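Local structure of tetratricopeptide repeat protein (Parabacteroides merdae ATCC 43184, 4R7S) at residues 117-121 and 122-126; 125-128 and 129-132; 149-152 and 153-157. The protein is of unknown function but, as a tetratricopeptide repeat protein built of paired antiparallel helices, probably serves as a scaffold for binding other proteins or peptides. All coordinates share one frame; numbering follows the deposited sequence.

Interaction 1: 117-121 and 122-126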
# COMPACT_ATOMS: atom_id res chain seq x y z
N LEU A 117 0.09 9.74 1.96
CA LEU A 117 1.01 9.08 1.04
C LEU A 117 0.73 9.50 -0.40
O LEU A 117 1.69 9.80 -1.12
CB LEU A 117 0.89 7.55 1.15
CG LEU A 117 1.31 6.89 2.47
CD1 LEU A 117 1.15 5.38 2.37
CD2 LEU A 117 2.76 7.24 2.86
N LEU A 118 -0.58 9.52 -0.82
CA LEU A 118 -0.98 9.93 -2.17
C LEU A 118 -0.51 11.33 -2.47
O LEU A 118 -0.04 11.59 -3.58
CB LEU A 118 -2.50 9.88 -2.38
CG LEU A 118 -3.15 8.56 -2.70
CD1 LEU A 118 -4.60 8.78 -3.00
CD2 LEU A 118 -2.48 7.87 -3.90
N TYR A 119 -0.65 12.24 -1.48
CA TYR A 119 -0.25 13.62 -1.62
C TYR A 119 1.28 13.71 -1.82
O TYR A 119 1.74 14.58 -2.57
CB TYR A 119 -0.70 14.45 -0.40
CG TYR A 119 -2.13 14.97 -0.46
CD1 TYR A 119 -2.69 15.42 -1.65
CD2 TYR A 119 -2.90 15.08 0.71
CE1 TYR A 119 -3.99 15.94 -1.69
CE2 TYR A 119 -4.19 15.59 0.67
CZ TYR A 119 -4.74 16.02 -0.53
OH TYR A 119 -6.01 16.54 -0.57
N ILE A 120 2.06 12.80 -1.18
CA ILE A 120 3.51 12.77 -1.33
C ILE A 120 3.80 12.43 -2.80
O ILE A 120 4.50 13.19 -3.47
CB ILE A 120 4.22 11.80 -0.34
CG1 ILE A 120 4.21 12.33 1.10
CG2 ILE A 120 5.65 11.50 -0.79
CD1 ILE A 120 4.59 11.26 2.15
N GLN A 121 3.20 11.35 -3.28
CA GLN A 121 3.32 10.85 -4.65
C GLN A 121 2.92 11.91 -5.66
O GLN A 121 3.54 11.98 -6.72
CB GLN A 121 2.47 9.59 -4.81
CG GLN A 121 2.48 8.94 -6.18
CD GLN A 121 1.60 7.72 -6.25
OE1 GLN A 121 1.29 7.06 -5.23
NE2 GLN A 121 1.19 7.37 -7.45
N LEU A 122 1.93 12.75 -5.34
CA LEU A 122 1.45 13.81 -6.24
C LEU A 122 2.23 15.12 -6.07
O LEU A 122 1.76 16.14 -6.58
CB LEU A 122 -0.04 14.07 -6.02
CG LEU A 122 -1.03 13.02 -6.57
CD1 LEU A 122 -2.47 13.39 -6.20
CD2 LEU A 122 -0.95 12.90 -8.09
N GLN A 123 3.40 15.08 -5.35
CA GLN A 123 4.28 16.23 -5.09
C GLN A 123 3.53 17.33 -4.28
O GLN A 123 3.97 18.47 -4.22
CB GLN A 123 4.85 16.80 -6.42
CG GLN A 123 6.28 17.33 -6.36
CD GLN A 123 6.74 18.11 -7.58
OE1 GLN A 123 6.08 18.16 -8.64
NE2 GLN A 123 7.91 18.74 -7.46
N ASN A 124 2.41 16.97 -3.64
CA ASN A 124 1.62 17.92 -2.83
C ASN A 124 1.97 17.78 -1.32
O ASN A 124 1.19 17.27 -0.50
CB ASN A 124 0.13 17.69 -3.08
CG ASN A 124 -0.70 18.91 -2.83
OD1 ASN A 124 -0.40 19.74 -1.94
ND2 ASN A 124 -1.75 19.03 -3.62
N TYR A 125 3.17 18.27 -0.97
CA TYR A 125 3.86 18.14 0.32
C TYR A 125 3.18 18.83 1.50
O TYR A 125 3.15 18.25 2.59
CB TYR A 125 5.33 18.61 0.17
CG TYR A 125 6.06 17.84 -0.92
CD1 TYR A 125 6.04 16.44 -0.95
CD2 TYR A 125 6.74 18.50 -1.93
CE1 TYR A 125 6.69 15.73 -1.95
CE2 TYR A 125 7.42 17.80 -2.93
CZ TYR A 125 7.37 16.41 -2.95
OH TYR A 125 8.03 15.70 -3.94
N MSE A 126 2.63 20.04 1.29
CA MSE A 126 1.94 20.75 2.37
C MSE A 126 0.69 20.00 2.78
O MSE A 126 0.43 19.90 3.98
CB MSE A 126 1.59 22.20 2.01
CG MSE A 126 2.79 23.18 2.11
SE MSE A 126 3.89 23.03 3.75
CE MSE A 126 2.38 23.16 5.18
O HOH W 1 7.33 12.76 -4.52
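Tyr119 O is gripped by two backbone amides from the turn that follows its helix: Asn124 N reaches it at 2.7 Å, nearly along the C=O axis (C=O...N angle 163°), and Leu122 N adds a weak bond. The stronger bond of Leu122 N goes to Leu118 O at 2.9 Å, continuing the helical pattern by one residue. Gln123 N then turns back to Ile120 O at 2.9 Å, standing above the carbonyl plane, 56° out of it, and so not on a lone pair. A water bonded to the same Ile120 O at 3.0 Å donates to it and also links to Tyr125 OH, while Tyr125 CE1 lies 3.7 Å from Ile120 O. The C-terminal end of helix 109-121 is thus linked through water to Tyr125, the first residue of the next helix.

Asn124 holds the N-cap position of helix 125-138. Its CG stands opposite the backbone N (chi1 -154°), which lays the amide beside the Tyr119 ring, CG 4.2 Å from Tyr119 CD1, both side chains pointing the same way. Asn124 CB touches the same Tyr119 CD1 at 3.9 Å. The Tyr119 ring continues on to an edge-to-face contact with Trp127.

Positive phi at Gln123, with the Asn124-to-Tyr119 and Gln123-to-Ile120 bonds, defines a Schellman motif, here closing helix 109-121 at the tight turn between two antiparallel helices, as in tetratricopeptide repeat folds.

Interaction 2: 125-128 and 129-132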
# COMPACT_ATOMS: atom_id res chain seq x y z
N TYR A 125 3.17 18.27 -0.97
CA TYR A 125 3.86 18.14 0.32
C TYR A 125 3.18 18.83 1.50
O TYR A 125 3.15 18.25 2.59
CB TYR A 125 5.33 18.61 0.17
CG TYR A 125 6.06 17.84 -0.92
CD1 TYR A 125 6.04 16.44 -0.95
CD2 TYR A 125 6.74 18.50 -1.93
CE1 TYR A 125 6.69 15.73 -1.95
CE2 TYR A 125 7.42 17.80 -2.93
CZ TYR A 125 7.37 16.41 -2.95
OH TYR A 125 8.03 15.70 -3.94
N MSE A 126 2.63 20.04 1.29
CA MSE A 126 1.94 20.75 2.37
C MSE A 126 0.69 20.00 2.78
O MSE A 126 0.43 19.90 3.98
CB MSE A 126 1.59 22.20 2.01
CG MSE A 126 2.79 23.18 2.11
SE MSE A 126 3.89 23.03 3.75
CE MSE A 126 2.38 23.16 5.18
N TRP A 127 -0.07 19.44 1.80
CA TRP A 127 -1.29 18.70 2.17
C TRP A 127 -0.96 17.36 2.84
O TRP A 127 -1.71 16.95 3.72
CB TRP A 127 -2.28 18.50 1.02
CG TRP A 127 -2.80 19.70 0.27
CD1 TRP A 127 -3.41 19.68 -0.95
CD2 TRP A 127 -2.76 21.09 0.67
NE1 TRP A 127 -3.75 20.96 -1.34
CE2 TRP A 127 -3.36 21.84 -0.37
CE3 TRP A 127 -2.30 21.76 1.82
CZ2 TRP A 127 -3.51 23.23 -0.29
CZ3 TRP A 127 -2.39 23.15 1.86
CH2 TRP A 127 -3.00 23.87 0.82
N ALA A 128 0.17 16.69 2.46
CA ALA A 128 0.61 15.43 3.09
C ALA A 128 0.96 15.68 4.56
O ALA A 128 0.47 14.98 5.45
CB ALA A 128 1.80 14.86 2.36
N GLU A 129 1.71 16.75 4.81
CA GLU A 129 2.13 17.22 6.12
C GLU A 129 0.92 17.38 7.06
O GLU A 129 0.94 16.87 8.18
CB GLU A 129 2.87 18.56 5.95
CG GLU A 129 3.91 18.85 7.01
CD GLU A 129 4.46 20.26 6.99
OE1 GLU A 129 5.08 20.65 5.97
OE2 GLU A 129 4.27 20.98 8.00
N GLN A 130 -0.15 18.04 6.56
CA GLN A 130 -1.36 18.32 7.32
C GLN A 130 -2.13 17.02 7.69
O GLN A 130 -2.67 16.93 8.80
CB GLN A 130 -2.25 19.33 6.58
CG GLN A 130 -1.60 20.72 6.55
CD GLN A 130 -2.36 21.79 5.79
OE1 GLN A 130 -3.59 21.85 5.79
NE2 GLN A 130 -1.61 22.72 5.19
N ASP A 131 -2.09 16.01 6.81
CA ASP A 131 -2.73 14.71 7.04
C ASP A 131 -1.97 13.88 8.08
O ASP A 131 -2.61 13.19 8.87
CB ASP A 131 -2.88 13.92 5.72
CG ASP A 131 -4.06 14.35 4.85
OD1 ASP A 131 -4.87 15.20 5.30
OD2 ASP A 131 -4.18 13.84 3.72
N PHE A 132 -0.62 13.96 8.09
CA PHE A 132 0.15 13.22 9.11
C PHE A 132 0.02 13.94 10.46
O PHE A 132 -0.13 13.27 11.49
CB PHE A 132 1.61 13.00 8.68
CG PHE A 132 1.74 12.27 7.36
CD1 PHE A 132 1.11 11.04 7.16
CD2 PHE A 132 2.49 12.80 6.32
CE1 PHE A 132 1.20 10.38 5.94
CE2 PHE A 132 2.60 12.12 5.10
CZ PHE A 132 1.95 10.92 4.91
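The first turns of helix 125-138 carry this contact, in which side chains three and four residues apart meet above regular backbone bonds such as Glu129 N to Tyr125 O, 3.0 Å. Phe132 N bonds to Ala128 O at 3.0 Å, and the Phe132 ring comes back along the helix beside Ala128: with CG opposite its carbonyl carbon (chi1 -57°), it sets CE2 4.0 Å from Ala128 CB. Ala128 and Phe132 both face helix 109-121, where they pack on Ile120, so this apolar strip belongs to the interface between antiparallel helices of the tetratricopeptide repeat fold. Replacing Phe132 by an alanine would probably open a gap beside Ala128 CB and leave the Ile120 side chain without the ring it packs on.

Gln130 lies alongside Trp127, its NE2 at the indole edge near the ring plane, 3.4 Å from CZ3 of Trp127; the amide and ring planes are 72° apart. The selenomethionine Met126 curls its SE toward Glu129 OE1 in one of two modelled conformers, so that approach is doubtful. The Glu129 carboxylate has its charged partner elsewhere, in Arg156 of helix 143-156.

Asp131, buried on another side of the helix, pairs through OD2 with Arg115 in a salt bridge.

Interaction 3: 149-152 and 153-157. With EDO (1,2-ethanediol), chain D.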
# COMPACT_ATOMS: atom_id res chain seq x y z
N HIS A 149 5.86 11.61 7.77
CA HIS A 149 6.65 12.84 7.84
C HIS A 149 8.08 12.60 7.34
O HIS A 149 8.59 13.40 6.56
CB HIS A 149 6.68 13.41 9.27
CG HIS A 149 5.46 14.21 9.63
ND1 HIS A 149 5.06 15.30 8.87
CD2 HIS A 149 4.61 14.07 10.67
CE1 HIS A 149 3.99 15.78 9.48
NE2 HIS A 149 3.69 15.08 10.57
N ALA A 150 8.69 11.46 7.73
CA ALA A 150 10.03 11.07 7.32
C ALA A 150 10.13 10.92 5.79
O ALA A 150 11.06 11.45 5.16
CB ALA A 150 10.44 9.78 8.02
N ILE A 151 9.15 10.22 5.19
CA ILE A 151 9.11 9.97 3.73
C ILE A 151 8.89 11.29 3.01
O ILE A 151 9.60 11.58 2.06
CB ILE A 151 8.05 8.88 3.37
CG1 ILE A 151 8.44 7.53 3.99
CG2 ILE A 151 7.85 8.75 1.84
CD1 ILE A 151 7.26 6.67 4.35
N LEU A 152 7.95 12.11 3.49
CA LEU A 152 7.61 13.44 2.97
C LEU A 152 8.85 14.37 2.90
O LEU A 152 9.10 14.97 1.85
CB LEU A 152 6.56 14.06 3.90
CG LEU A 152 6.24 15.52 3.72
CD1 LEU A 152 5.56 15.74 2.41
CD2 LEU A 152 5.34 15.99 4.80
N GLU A 153 9.59 14.47 4.01
CA GLU A 153 10.77 15.32 4.15
C GLU A 153 11.86 14.91 3.20
O GLU A 153 12.47 15.79 2.57
CB GLU A 153 11.29 15.33 5.58
CG GLU A 153 10.40 16.11 6.55
CD GLU A 153 10.03 17.56 6.26
OE1 GLU A 153 10.44 18.11 5.21
OE2 GLU A 153 9.30 18.14 7.09
N LYS A 154 12.08 13.60 3.05
CA LYS A 154 13.02 13.04 2.09
C LYS A 154 12.61 13.47 0.65
O LYS A 154 13.44 13.98 -0.10
CB LYS A 154 13.03 11.51 2.23
CG LYS A 154 13.71 10.79 1.06
CD LYS A 154 13.58 9.28 1.13
CE LYS A 154 12.34 8.77 0.45
NZ LYS A 154 12.17 7.34 0.73
N MSE A 155 11.34 13.29 0.27
CA MSE A 155 10.87 13.64 -1.09
C MSE A 155 10.94 15.16 -1.38
O MSE A 155 11.11 15.56 -2.53
CB MSE A 155 9.46 13.12 -1.32
CG MSE A 155 9.34 11.59 -1.25
SE MSE A 155 10.58 10.55 -2.36
CE MSE A 155 10.38 11.54 -4.10
N ARG A 156 10.82 15.99 -0.32
CA ARG A 156 10.93 17.46 -0.35
C ARG A 156 12.39 17.94 -0.48
O ARG A 156 12.64 19.11 -0.75
CB ARG A 156 10.41 18.00 0.97
CG ARG A 156 8.99 18.29 0.99
CD ARG A 156 8.80 19.58 1.73
NE ARG A 156 8.60 19.35 3.15
CZ ARG A 156 7.48 19.63 3.78
NH1 ARG A 156 6.44 20.14 3.12
NH2 ARG A 156 7.38 19.41 5.09
N GLY A 157 13.33 17.06 -0.16
CA GLY A 157 14.76 17.39 -0.13
C GLY A 157 15.24 17.85 1.24
O GLY A 157 16.37 18.33 1.35
C1 EDO D . 9.28 5.26 0.11
O1 EDO D . 9.17 6.57 -0.44
C2 EDO D . 8.16 4.98 1.16
O2 EDO D . 6.85 5.00 0.61
O HOH W 2 7.07 17.18 8.10
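With its CG swung opposite the backbone N (chi1 169°), Leu152 reaches along helix 143-156 toward Arg156, whose chain doubles back through turns about CB-CG and CG-CD and brings the guanidinium under the leucine. Leu152 CG stands 4.2 Å above the plane of the Arg156 guanidinium, over its centre, and Leu152 CD2 is 4.0 Å from Arg156 NH2.

A turn about the CB-CG bond of Glu153 carries its carboxylate to the edge of the same group. The grip is side-on with two nitrogens: Arg156 NE lies 3.0 Å from Glu153 OE1, and Arg156 NH2 lies 3.0 Å from Glu153 OE2. Both oxygens lie close to the guanidinium plane, yet the nitrogens sit above the carboxylate plane, so the two flat groups are not coplanar. A weak further bond joins NH2 to OE1. Leucine on one face and glutamate at the edge together limit the turning of the guanidinium. Glu153 OE1 has a second partner in Asn158 ND2. A water donates to Glu153 OE2 at 2.6 Å and receives a weak bond from His149 ND1, linking side chains one turn apart.

Elsewhere on the helix, Ile151 CG2 lies 3.4 Å from O1 of a 1,2-ethanediol, probably from the crystallisation liquor. Lys154 NZ, held mainly by a salt bridge to Asp185, makes only a weak bond of 3.3 Å to the same O1.

Arg156 N still bonds to Leu152 O, whereas Gly157 N turns back to Lys154 O with positive phi, in a Schellman motif that ends the helix.

The guanidinium charge is shared between two carboxylates, Glu153 and Glu129 of helix 125-138, while Leu152 also packs on Tyr125; this arginine-centred packing joins successive helices of the tetratricopeptide repeat array.

In the fold
Three successive helices, 109-121, 125-138 and 143-156, bring these contacts together. Interactions 1 and 2 share Tyr125 and Met126, and their centres are about 7 Å apart; the hairpin between them is packed through Tyr119 CD2 on Trp127 CB at 3.5 Å and Ile120 CD1 on Phe132 CE2 at 3.7 Å. Interaction 3, centred about 10 Å from interaction 1 and 11 Å from interaction 2, lies on the next helix. Tyr125 joins all three, its CD1 meeting Leu152 CD1 at 3.5 Å. The polar tie is between interactions 2 and 3: Glu129 OE1 to Arg156 NH2, 2.8 Å, a salt bridge spanning neighbouring helices.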